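Local coordinates for ribosomal-protein-S5-alanine N-acetyltransferase (Vibrio fischeri, PDB 3IGR) that probably acetylates the N-terminal alanine of ribosomal protein uS5, taking the acetyl group from acetyl-CoA, at residues Ala135-Ile138 against Ser144-Val147; Phe68-Val73 against Ile121-Lys126; Leu130-Ala135 against Val154-Ala159; Ile112-Val117 against Ala149-Val154. One frame throughout, in Å; residues are numbered along the deposited sequence.

Contact 1. Residues Ala135-Ile138 against Ser144-Val147; sequences AAYI and SAKV
The aromatic ring of Tyr137 lies over Ala145, joining the end of strand 132-137 to the first turns of helix 142-150. Strand 132-137 and the helix that follows it form a beta-alpha unit of the GNAT fold, and here the helix packs back on the strand. The evidence for a CH-pi contact is the position of Ala145 CA, which sits 4.1 Å from the centroid of the Tyr137 ring and only 16° off the ring normal. CG of Tyr137 is placed between the backbone N and the carbonyl carbon (chi1 68°), a crowded position that turns the flat ring toward the helix. At its base, Tyr137 CB comes within 3.8 Å of Ser144 OG. That hydroxyl is hydrogen-bonded to Tyr101 OH on strand 96-103, so its approach to Tyr137 is packing while its polar need is met elsewhere. Ile173 and Thr175 of strand 168-178 and Leu148, further along the helix, also touch the Tyr137 side chain. The methyl of Ala145 reaches the outer half of the ring, with Ala145 CB 3.5 Å from Tyr137 CE1 and 3.8 Å from Tyr137 CZ.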
loop_
_atom_site.group_PDB
_atom_site.type_symbol
_atom_site.label_atom_id
_atom_site.label_comp_id
_atom_site.label_asym_id
_atom_site.label_seq_id
_atom_site.Cartn_x
_atom_site.Cartn_y
_atom_site.Cartn_z
ATOM N N ALA A 135 16.942 -0.295 -7.978
ATOM C CA ALA A 135 16.731 1.130 -7.747
ATOM C C ALA A 135 17.758 1.579 -6.723
ATOM O O ALA A 135 18.129 0.794 -5.836
ATOM C CB ALA A 135 15.320 1.409 -7.225
ATOM N N ALA A 136 18.232 2.816 -6.874
ATOM C CA ALA A 136 19.230 3.406 -5.997
ATOM C C ALA A 136 18.803 4.844 -5.684
ATOM O O ALA A 136 18.345 5.564 -6.568
ATOM C CB ALA A 136 20.580 3.410 -6.674
ATOM N N TYR A 137 18.958 5.257 -4.435
ATOM C CA TYR A 137 18.494 6.580 -4.010
ATOM C C TYR A 137 19.442 7.199 -2.997
ATOM O O TYR A 137 20.066 6.488 -2.187
ATOM C CB TYR A 137 17.065 6.502 -3.452
ATOM C CG TYR A 137 16.910 5.762 -2.136
ATOM C CD1 TYR A 137 16.956 6.451 -0.916
ATOM C CD2 TYR A 137 16.681 4.378 -2.107
ATOM C CE1 TYR A 137 16.791 5.792 0.297
ATOM C CE2 TYR A 137 16.509 3.700 -0.887
ATOM C CZ TYR A 137 16.566 4.409 0.299
ATOM O OH TYR A 137 16.421 3.749 1.492
ATOM N N ILE A 138 19.550 8.525 -3.046
ATOM C CA ILE A 138 20.349 9.262 -2.074
ATOM C C ILE A 138 19.629 9.145 -0.705
ATOM O O ILE A 138 18.420 9.389 -0.624
ATOM C CB ILE A 138 20.510 10.757 -2.490
ATOM C CG1 ILE A 138 21.298 10.885 -3.802
ATOM C CG2 ILE A 138 21.193 11.576 -1.360
ATOM C CD1 ILE A 138 21.021 12.187 -4.600
ATOM N N SER A 144 11.588 9.404 -2.163
ATOM C CA SER A 144 11.979 8.255 -2.932
ATOM C C SER A 144 12.108 6.990 -2.077
ATOM O O SER A 144 11.696 5.916 -2.508
ATOM C CB SER A 144 13.295 8.526 -3.653
ATOM O OG SER A 144 13.572 7.471 -4.523
ATOM N N ALA A 145 12.691 7.109 -0.886
ATOM C CA ALA A 145 12.830 5.954 0.011
ATOM C C ALA A 145 11.455 5.350 0.315
ATOM O O ALA A 145 11.294 4.134 0.286
ATOM C CB ALA A 145 13.514 6.354 1.319
ATOM N N LYS A 146 10.476 6.210 0.591
ATOM C CA LYS A 146 9.132 5.752 0.962
ATOM C C LYS A 146 8.399 5.059 -0.173
ATOM O O LYS A 146 7.706 4.068 0.050
ATOM C CB LYS A 146 8.302 6.880 1.573
ATOM C CG LYS A 146 8.375 6.926 3.117
ATOM C CD LYS A 146 9.814 6.660 3.653
ATOM C CE LYS A 146 10.115 5.153 3.837
ATOM N NZ LYS A 146 11.565 4.862 4.016
ATOM N N VAL A 147 8.579 5.561 -1.391
ATOM C CA VAL A 147 8.050 4.902 -2.565
ATOM C C VAL A 147 8.580 3.466 -2.622
ATOM O O VAL A 147 7.798 2.517 -2.648
ATOM C CB VAL A 147 8.417 5.662 -3.866
ATOM C CG1 VAL A 147 8.229 4.759 -5.088
ATOM C CG2 VAL A 147 7.580 6.932 -3.992
#

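Contact 2. Residues Phe68-Val73 against Ile121-Lys126; sequences FYFVVV and IDWMFK
Strand 68-73 and helix 121-126 run roughly antiparallel, their axes at 152° and 11.6 Å apart at closest approach, and Phe68 and Met124 have the nearest CA atoms, 9.0 Å from each other. Large side chains bridge this separation. CG of Trp123 is anti to the backbone N (chi1 -175°), which sends the indole across toward the strand with its six-membered ring leading. The CZ3 edge of that ring points at a face of Phe68 in an edge-to-face stack: the planes stand at 79°, and Trp123 CZ3 is 3.8 Å from Phe68 CD1, out toward the rim. Phe70 meets the same indole in the reverse sense. It turns its own edge to the face of Trp123 in an offset pair, with Phe70 CZ 3.9 Å from Trp123 CE3. The chain of Met124, modelled as selenomethionine, is bent at chi2 and chi3, which brings its end alongside Phe68, nearer than its CB bond alone would suggest. Its selenium lies 4.3 Å from the centroid of the Phe68 ring in an oblique Met-aromatic contact, and Met124 CE is 3.6 Å from Phe68 CD2. On the strand side, Leu14 touches both phenylalanines and Val12 packs on Phe70. The result is an aromatic cluster in the hydrophobic core between the central sheet and helix 112-126, one of the helices packed on the sheet in the GNAT fold.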
loop_
_atom_site.group_PDB
_atom_site.type_symbol
_atom_site.label_atom_id
_atom_site.label_comp_id
_atom_site.label_asym_id
_atom_site.label_seq_id
_atom_site.Cartn_x
_atom_site.Cartn_y
_atom_site.Cartn_z
ATOM N N PHE A 68 12.292 0.693 -21.707
ATOM C CA PHE A 68 10.874 1.033 -21.588
ATOM C C PHE A 68 10.800 2.345 -20.821
ATOM O O PHE A 68 11.050 2.405 -19.602
ATOM C CB PHE A 68 10.097 -0.104 -20.898
ATOM C CG PHE A 68 10.278 -1.451 -21.575
ATOM C CD1 PHE A 68 9.489 -1.812 -22.671
ATOM C CD2 PHE A 68 11.264 -2.331 -21.156
ATOM C CE1 PHE A 68 9.672 -3.033 -23.313
ATOM C CE2 PHE A 68 11.458 -3.565 -21.800
ATOM C CZ PHE A 68 10.668 -3.911 -22.874
ATOM N N TYR A 69 10.537 3.416 -21.555
ATOM C CA TYR A 69 10.501 4.724 -20.945
ATOM C C TYR A 69 9.034 5.111 -20.855
ATOM O O TYR A 69 8.403 5.362 -21.878
ATOM C CB TYR A 69 11.308 5.722 -21.778
ATOM C CG TYR A 69 11.574 7.028 -21.078
ATOM C CD1 TYR A 69 12.862 7.369 -20.681
ATOM C CD2 TYR A 69 10.528 7.925 -20.801
ATOM C CE1 TYR A 69 13.115 8.570 -20.035
ATOM C CE2 TYR A 69 10.769 9.126 -20.155
ATOM C CZ TYR A 69 12.071 9.449 -19.783
ATOM O OH TYR A 69 12.326 10.638 -19.138
ATOM N N PHE A 70 8.485 5.106 -19.643
ATOM C CA PHE A 70 7.082 5.468 -19.444
ATOM C C PHE A 70 6.915 6.925 -19.043
ATOM O O PHE A 70 7.749 7.478 -18.317
ATOM C CB PHE A 70 6.461 4.640 -18.333
ATOM C CG PHE A 70 6.273 3.189 -18.665
ATOM C CD1 PHE A 70 5.053 2.737 -19.185
ATOM C CD2 PHE A 70 7.292 2.272 -18.404
ATOM C CE1 PHE A 70 4.854 1.389 -19.464
ATOM C CE2 PHE A 70 7.119 0.917 -18.695
ATOM C CZ PHE A 70 5.892 0.470 -19.217
ATOM N N VAL A 71 5.817 7.525 -19.482
ATOM C CA VAL A 71 5.400 8.842 -18.970
ATOM C C VAL A 71 4.072 8.738 -18.195
ATOM O O VAL A 71 3.252 7.843 -18.452
ATOM C CB VAL A 71 5.286 9.916 -20.079
ATOM C CG1 VAL A 71 6.683 10.281 -20.621
ATOM C CG2 VAL A 71 4.344 9.488 -21.215
ATOM N N VAL A 72 3.896 9.628 -17.224
ATOM C CA VAL A 72 2.646 9.737 -16.501
ATOM C C VAL A 72 1.943 10.999 -17.027
ATOM O O VAL A 72 2.517 12.093 -17.009
ATOM C CB VAL A 72 2.854 9.869 -14.986
ATOM C CG1 VAL A 72 1.486 9.943 -14.289
ATOM C CG2 VAL A 72 3.697 8.719 -14.434
ATOM N N VAL A 73 0.719 10.834 -17.513
ATOM C CA VAL A 73 -0.014 11.937 -18.119
ATOM C C VAL A 73 -1.192 12.322 -17.248
ATOM O O VAL A 73 -1.959 11.457 -16.824
ATOM C CB VAL A 73 -0.529 11.571 -19.532
ATOM C CG1 VAL A 73 -1.442 12.703 -20.109
ATOM C CG2 VAL A 73 0.639 11.293 -20.456
ATOM N N ILE A 121 6.339 -1.860 -12.706
ATOM C CA ILE A 121 7.159 -2.973 -12.201
ATOM C C ILE A 121 6.407 -4.283 -12.427
ATOM O O ILE A 121 6.978 -5.292 -12.871
ATOM C CB ILE A 121 7.500 -2.863 -10.685
ATOM C CG1 ILE A 121 8.775 -2.081 -10.447
ATOM C CG2 ILE A 121 7.888 -4.199 -10.104
ATOM C CD1 ILE A 121 8.731 -0.683 -10.796
ATOM N N ASP A 122 5.122 -4.268 -12.105
ATOM C CA ASP A 122 4.291 -5.439 -12.267
ATOM C C ASP A 122 4.299 -5.930 -13.714
ATOM O O ASP A 122 4.348 -7.146 -13.983
ATOM C CB ASP A 122 2.869 -5.070 -11.886
ATOM C CG ASP A 122 2.295 -6.009 -10.911
ATOM O OD1 ASP A 122 2.360 -5.676 -9.703
ATOM O OD2 ASP A 122 1.802 -7.080 -11.338
ATOM N N TRP A 123 4.226 -4.977 -14.639
ATOM C CA TRP A 123 4.302 -5.298 -16.054
ATOM C C TRP A 123 5.705 -5.806 -16.469
ATOM O O TRP A 123 5.821 -6.726 -17.267
ATOM C CB TRP A 123 3.854 -4.097 -16.883
ATOM C CG TRP A 123 3.783 -4.374 -18.348
ATOM C CD1 TRP A 123 2.741 -4.960 -19.034
ATOM C CD2 TRP A 123 4.775 -4.051 -19.319
ATOM N NE1 TRP A 123 3.043 -5.031 -20.372
ATOM C CE2 TRP A 123 4.283 -4.480 -20.578
ATOM C CE3 TRP A 123 6.034 -3.434 -19.255
ATOM C CZ2 TRP A 123 5.013 -4.322 -21.760
ATOM C CZ3 TRP A 123 6.756 -3.263 -20.444
ATOM C CH2 TRP A 123 6.243 -3.718 -21.671
HETATM N N MSE A 124 6.762 -5.214 -15.920
HETATM C CA MSE A 124 8.122 -5.651 -16.242
HETATM C C MSE A 124 8.356 -7.114 -15.800
HETATM O O MSE A 124 9.080 -7.877 -16.459
HETATM C CB MSE A 124 9.154 -4.723 -15.608
HETATM C CG MSE A 124 9.115 -3.285 -16.156
HETATM SE SE MSE A 124 9.626 -3.268 -18.046
HETATM C CE MSE A 124 11.451 -3.872 -17.896
ATOM N N PHE A 125 7.714 -7.490 -14.698
ATOM C CA PHE A 125 7.846 -8.822 -14.132
ATOM C C PHE A 125 6.994 -9.818 -14.933
ATOM O O PHE A 125 7.483 -10.877 -15.371
ATOM C CB PHE A 125 7.390 -8.805 -12.668
ATOM C CG PHE A 125 8.450 -8.365 -11.677
ATOM C CD1 PHE A 125 9.753 -8.054 -12.079
ATOM C CD2 PHE A 125 8.150 -8.336 -10.312
ATOM C CE1 PHE A 125 10.727 -7.683 -11.139
ATOM C CE2 PHE A 125 9.120 -7.964 -9.360
ATOM C CZ PHE A 125 10.406 -7.634 -9.779
ATOM N N LYS A 126 5.726 -9.466 -15.111
ATOM C CA LYS A 126 4.737 -10.353 -15.698
ATOM C C LYS A 126 4.816 -10.407 -17.217
ATOM O O LYS A 126 4.848 -11.486 -17.769
ATOM C CB LYS A 126 3.317 -10.018 -15.215
ATOM C CG LYS A 126 3.112 -10.350 -13.725
ATOM C CD LYS A 126 1.726 -9.967 -13.185
ATOM C CE LYS A 126 1.607 -10.382 -11.703
ATOM N NZ LYS A 126 0.678 -9.524 -10.910
#

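Contact 3. Residues Leu130-Ala135 against Val154-Ala159; sequences LHRIMA and VKEGEA
Before the chain reaches Glu156, the residue that meets Arg132, strand 154-159 passes through Lys155, whose CB bond points away from strand 132-135. Glu156 turns the other way and holds out an extended chain to Arg132, which comes from the opposite direction, itself extended from CG to NE. The guanidinium takes the carboxylate end-on with two nitrogens; because two conformers of Arg132 are deposited, this pairing may be only partly populated. NH2 of Arg132 is 2.6 Å from OE1 of Glu156 in a nearly straight bond (167°) lying in the guanidinium plane. NH1 of Arg132 lies 2.8 Å from OE2 of Glu156 and uses the syn lone pair of that oxygen; this second bond is less straight (155°) and tilts somewhat from the guanidinium. The two flat groups are 29° apart, close enough to coplanar for a bidentate salt bridge. Ser176 OG also hydrogen-bonds Glu156 OE2, which helps to fix the rotation of the carboxylate. Next comes Gly157, which together with Glu156 faces Leu174 in a classic beta bulge. Strand 168-178, antiparallel to both, lies between strands 132-137 and 154-162, so the salt bridge reaches over an intervening strand at the level of Ser176.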
loop_
_atom_site.group_PDB
_atom_site.type_symbol
_atom_site.label_atom_id
_atom_site.label_comp_id
_atom_site.label_asym_id
_atom_site.label_seq_id
_atom_site.Cartn_x
_atom_site.Cartn_y
_atom_site.Cartn_z
ATOM N N LEU A 130 11.164 -10.016 -16.299
ATOM C CA LEU A 130 12.395 -9.652 -15.608
ATOM C C LEU A 130 12.446 -10.416 -14.304
ATOM O O LEU A 130 11.409 -10.699 -13.704
ATOM C CB LEU A 130 12.492 -8.145 -15.358
ATOM C CG LEU A 130 12.873 -7.272 -16.556
ATOM C CD1 LEU A 130 13.154 -5.858 -16.045
ATOM C CD2 LEU A 130 14.104 -7.814 -17.254
ATOM N N HIS A 131 13.652 -10.768 -13.875
ATOM C CA HIS A 131 13.861 -11.421 -12.585
ATOM C C HIS A 131 14.076 -10.406 -11.455
ATOM O O HIS A 131 13.710 -10.672 -10.311
ATOM C CB HIS A 131 15.077 -12.354 -12.661
ATOM C CG HIS A 131 15.456 -12.982 -11.355
ATOM N ND1 HIS A 131 14.631 -13.853 -10.681
ATOM C CD2 HIS A 131 16.577 -12.871 -10.604
ATOM C CE1 HIS A 131 15.225 -14.254 -9.570
ATOM N NE2 HIS A 131 16.406 -13.668 -9.501
ATOM N N ARG A 132 14.664 -9.258 -11.797
ATOM C CA ARG A 132 15.198 -8.301 -10.805
ATOM C C ARG A 132 15.055 -6.877 -11.327
ATOM O O ARG A 132 15.378 -6.617 -12.495
ATOM C CB ARG A 132 16.685 -8.603 -10.539
ATOM C CG ARG A 132 17.478 -7.539 -9.750
ATOM C CD ARG A 132 18.998 -7.785 -9.883
ATOM N NE ARG A 132 19.807 -6.765 -9.215
ATOM C CZ ARG A 132 20.058 -6.747 -7.905
ATOM N NH1 ARG A 132 19.558 -7.693 -7.112
ATOM N NH2 ARG A 132 20.802 -5.778 -7.380
ATOM N N ILE A 133 14.577 -5.965 -10.481
ATOM C CA ILE A 133 14.550 -4.535 -10.805
ATOM C C ILE A 133 15.363 -3.863 -9.709
ATOM O O ILE A 133 15.098 -4.097 -8.503
ATOM C CB ILE A 133 13.107 -3.901 -10.842
ATOM C CG1 ILE A 133 12.172 -4.588 -11.846
ATOM C CG2 ILE A 133 13.155 -2.418 -11.165
ATOM C CD1 ILE A 133 12.488 -4.320 -13.277
HETATM N N MSE A 134 16.338 -3.071 -10.102
HETATM C CA MSE A 134 17.226 -2.347 -9.233
HETATM C C MSE A 134 16.846 -0.865 -9.153
HETATM O O MSE A 134 16.502 -0.276 -10.112
HETATM C CB MSE A 134 18.663 -2.454 -9.741
HETATM C CG MSE A 134 19.374 -3.771 -9.474
HETATM SE SE MSE A 134 21.066 -4.140 -10.448
HETATM C CE MSE A 134 20.690 -3.353 -12.114
ATOM N N ALA A 135 16.942 -0.295 -7.978
ATOM C CA ALA A 135 16.731 1.130 -7.747
ATOM C C ALA A 135 17.758 1.579 -6.723
ATOM O O ALA A 135 18.129 0.794 -5.836
ATOM C CB ALA A 135 15.320 1.409 -7.225
ATOM N N VAL A 154 13.910 -4.212 -1.393
ATOM C CA VAL A 154 14.698 -4.598 -0.227
ATOM C C VAL A 154 16.081 -3.964 -0.360
ATOM O O VAL A 154 16.724 -4.087 -1.414
ATOM C CB VAL A 154 14.806 -6.149 -0.129
ATOM C CG1 VAL A 154 15.759 -6.592 1.019
ATOM C CG2 VAL A 154 13.426 -6.753 0.086
ATOM N N LYS A 155 16.525 -3.271 0.687
ATOM C CA LYS A 155 17.874 -2.706 0.720
ATOM C C LYS A 155 18.930 -3.817 0.594
ATOM O O LYS A 155 18.917 -4.776 1.360
ATOM C CB LYS A 155 18.094 -1.895 2.016
ATOM C CG LYS A 155 19.518 -1.312 2.157
ATOM C CD LYS A 155 19.727 -0.591 3.504
ATOM C CE LYS A 155 21.180 -0.194 3.683
ATOM N NZ LYS A 155 21.372 0.756 4.827
ATOM N N GLU A 156 19.840 -3.671 -0.366
ATOM C CA GLU A 156 20.931 -4.625 -0.572
ATOM C C GLU A 156 22.261 -4.137 -0.027
ATOM O O GLU A 156 23.175 -4.932 0.177
ATOM C CB GLU A 156 21.095 -4.919 -2.059
ATOM C CG GLU A 156 19.901 -5.642 -2.619
ATOM C CD GLU A 156 20.125 -6.166 -4.005
ATOM O OE1 GLU A 156 20.943 -5.597 -4.758
ATOM O OE2 GLU A 156 19.454 -7.147 -4.338
ATOM N N GLY A 157 22.367 -2.817 0.165
ATOM C CA GLY A 157 23.594 -2.188 0.644
ATOM C C GLY A 157 23.675 -0.704 0.353
ATOM O O GLY A 157 22.669 -0.033 0.116
ATOM N N GLU A 158 24.889 -0.192 0.394
ATOM C CA GLU A 158 25.119 1.214 0.157
ATOM C C GLU A 158 26.397 1.401 -0.630
ATOM O O GLU A 158 27.455 0.822 -0.300
ATOM C CB GLU A 158 25.209 2.002 1.472
ATOM C CG GLU A 158 25.313 3.509 1.199
ATOM C CD GLU A 158 25.217 4.375 2.431
ATOM O OE1 GLU A 158 25.440 5.592 2.306
ATOM O OE2 GLU A 158 24.919 3.849 3.519
ATOM N N ALA A 159 26.288 2.198 -1.682
ATOM C CA ALA A 159 27.436 2.546 -2.493
ATOM C C ALA A 159 27.864 3.978 -2.182
ATOM O O ALA A 159 27.166 4.942 -2.522
ATOM C CB ALA A 159 27.101 2.368 -3.970
#

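Contact 4. Residues Ile112-Val117 against Ala149-Val154; sequences IMRRAV and AALGFV
Leu151 reaches from the end of helix 142-150 to Arg114 and Val117 on helix 112-126. Its CB lies at the edge of the Phe153 ring, close to the plane of that ring. From there CG, placed beside the backbone N (chi1 -67°), heads for the other helix and comes 4.1 Å from Arg114 CG. The branches then part. CD1 goes to Val117, with Leu151 CD1 3.5 Å from Val117 CG1 and 3.7 Å from Val117 CB, while Leu151 CD2 lies 3.9 Å from Arg114 CG. Leu151 is the first residue to leave helical geometry, and the helix ends in a Schellman motif: Gly152, with positive phi, bonds its N to Ala149 O, and Phe153 N bonds to Leu148 O. This termination lets Leu151 and Phe153 both turn inward toward helix 112-126, whose N-terminal end in GNAT enzymes generally faces the pyrophosphate of CoA. Alongside, the aliphatic part of Arg114 continues the packing, its CD 3.9 Å from Ala150 CB. Beyond it the arginine chain bends at chi3, and its NH2 hydrogen-bonds Asn76 OD1 of the second subunit. The backbone O of Leu151 receives a hydrogen bond from Lys177 NZ.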
loop_
_atom_site.group_PDB
_atom_site.type_symbol
_atom_site.label_atom_id
_atom_site.label_comp_id
_atom_site.label_asym_id
_atom_site.label_seq_id
_atom_site.Cartn_x
_atom_site.Cartn_y
_atom_site.Cartn_z
ATOM N N ILE A 112 1.114 9.370 -6.526
ATOM C CA ILE A 112 1.100 9.143 -7.972
ATOM C C ILE A 112 2.337 8.327 -8.368
ATOM O O ILE A 112 2.250 7.439 -9.209
ATOM C CB ILE A 112 1.008 10.465 -8.774
ATOM C CG1 ILE A 112 -0.350 11.151 -8.525
ATOM C CG2 ILE A 112 1.217 10.232 -10.269
ATOM C CD1 ILE A 112 -0.339 12.616 -8.819
HETATM N N MSE A 113 3.476 8.626 -7.746
HETATM C CA MSE A 113 4.718 7.973 -8.106
HETATM C C MSE A 113 4.668 6.489 -7.734
HETATM O O MSE A 113 5.056 5.629 -8.523
HETATM C CB MSE A 113 5.899 8.665 -7.427
HETATM C CG MSE A 113 7.245 8.273 -8.011
HETATM SE SE MSE A 113 7.682 9.275 -9.641
HETATM C CE MSE A 113 6.525 8.418 -10.984
ATOM N N ARG A 114 4.218 6.207 -6.517
ATOM C CA ARG A 114 4.058 4.840 -6.041
ATOM C C ARG A 114 3.191 3.998 -6.991
ATOM O O ARG A 114 3.604 2.902 -7.400
ATOM C CB ARG A 114 3.459 4.839 -4.634
ATOM C CG ARG A 114 3.364 3.453 -4.011
ATOM C CD ARG A 114 2.434 3.453 -2.809
ATOM N NE ARG A 114 1.050 3.747 -3.183
ATOM C CZ ARG A 114 0.352 4.787 -2.739
ATOM N NH1 ARG A 114 0.888 5.637 -1.885
ATOM N NH2 ARG A 114 -0.889 4.959 -3.134
ATOM N N ARG A 115 2.018 4.513 -7.360
ATOM C CA ARG A 115 1.129 3.807 -8.296
ATOM C C ARG A 115 1.741 3.612 -9.671
ATOM O O ARG A 115 1.633 2.526 -10.246
ATOM C CB ARG A 115 -0.239 4.504 -8.450
ATOM C CG ARG A 115 -1.057 4.660 -7.174
ATOM C CD ARG A 115 -2.497 5.177 -7.498
ATOM N NE ARG A 115 -3.345 4.127 -8.089
ATOM C CZ ARG A 115 -4.682 4.171 -8.163
ATOM N NH1 ARG A 115 -5.353 5.219 -7.714
ATOM N NH2 ARG A 115 -5.358 3.163 -8.696
ATOM N N ALA A 116 2.372 4.665 -10.206
ATOM C CA ALA A 116 3.015 4.597 -11.528
ATOM C C ALA A 116 4.119 3.541 -11.584
ATOM O O ALA A 116 4.197 2.753 -12.536
ATOM C CB ALA A 116 3.559 5.991 -11.943
ATOM N N VAL A 117 4.956 3.514 -10.552
ATOM C CA VAL A 117 6.076 2.573 -10.477
ATOM C C VAL A 117 5.562 1.158 -10.206
ATOM O O VAL A 117 6.056 0.206 -10.798
ATOM C CB VAL A 117 7.101 2.958 -9.390
ATOM C CG1 VAL A 117 8.186 1.896 -9.254
ATOM C CG2 VAL A 117 7.760 4.319 -9.696
ATOM N N ALA A 149 10.101 1.577 -0.383
ATOM C CA ALA A 149 9.666 0.767 0.751
ATOM C C ALA A 149 8.233 0.281 0.546
ATOM O O ALA A 149 7.914 -0.888 0.811
ATOM C CB ALA A 149 9.777 1.563 2.066
ATOM N N ALA A 150 7.368 1.169 0.058
ATOM C CA ALA A 150 5.952 0.837 -0.095
ATOM C C ALA A 150 5.737 -0.251 -1.157
ATOM O O ALA A 150 4.731 -0.982 -1.121
ATOM C CB ALA A 150 5.133 2.080 -0.427
ATOM N N LEU A 151 6.689 -0.353 -2.083
ATOM C CA LEU A 151 6.603 -1.284 -3.199
ATOM C C LEU A 151 7.360 -2.575 -2.948
ATOM O O LEU A 151 7.468 -3.428 -3.837
ATOM C CB LEU A 151 7.108 -0.592 -4.467
ATOM C CG LEU A 151 6.176 0.547 -4.892
ATOM C CD1 LEU A 151 6.690 1.175 -6.168
ATOM C CD2 LEU A 151 4.776 0.012 -5.092
ATOM N N GLY A 152 7.879 -2.716 -1.734
ATOM C CA GLY A 152 8.565 -3.928 -1.322
ATOM C C GLY A 152 9.980 -4.134 -1.831
ATOM O O GLY A 152 10.439 -5.271 -1.861
ATOM N N PHE A 153 10.662 -3.059 -2.253
ATOM C CA PHE A 153 12.103 -3.120 -2.578
ATOM C C PHE A 153 12.896 -3.357 -1.309
ATOM O O PHE A 153 12.567 -2.807 -0.269
ATOM C CB PHE A 153 12.583 -1.837 -3.251
ATOM C CG PHE A 153 12.206 -1.741 -4.706
ATOM C CD1 PHE A 153 10.889 -1.509 -5.086
ATOM C CD2 PHE A 153 13.175 -1.870 -5.693
ATOM C CE1 PHE A 153 10.534 -1.415 -6.433
ATOM C CE2 PHE A 153 12.834 -1.792 -7.054
ATOM C CZ PHE A 153 11.519 -1.552 -7.428
ATOM N N VAL A 154 13.910 -4.212 -1.393
ATOM C CA VAL A 154 14.698 -4.598 -0.227
ATOM C C VAL A 154 16.081 -3.964 -0.360
ATOM O O VAL A 154 16.724 -4.087 -1.414
ATOM C CB VAL A 154 14.806 -6.149 -0.129
ATOM C CG1 VAL A 154 15.759 -6.592 1.019
ATOM C CG2 VAL A 154 13.426 -6.753 0.086
#

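Along the chain contact 2 closes before contacts 1 and 3 open, both starting from strand 132-137, while contact 4 crosses contact 2. Contacts 1 and 4 share helix 142-150 and have centres 9 Å apart; contacts 2 and 4 use different parts of helix 112-126, with centres 12 Å apart. Contacts 1 and 2 are about 17 Å apart between centres and do not touch. Phe153 joins the set, its ring packing on Ala135, on Ile133 O and on Ile121. Contact 2 packs helix 112-126 on the sheet, and contact 4 packs it against the end of helix 142-150. Contact 1 joins strand 132-137 to helix 142-150, and contact 3 links that strand to strand 154-162 across strand 168-178.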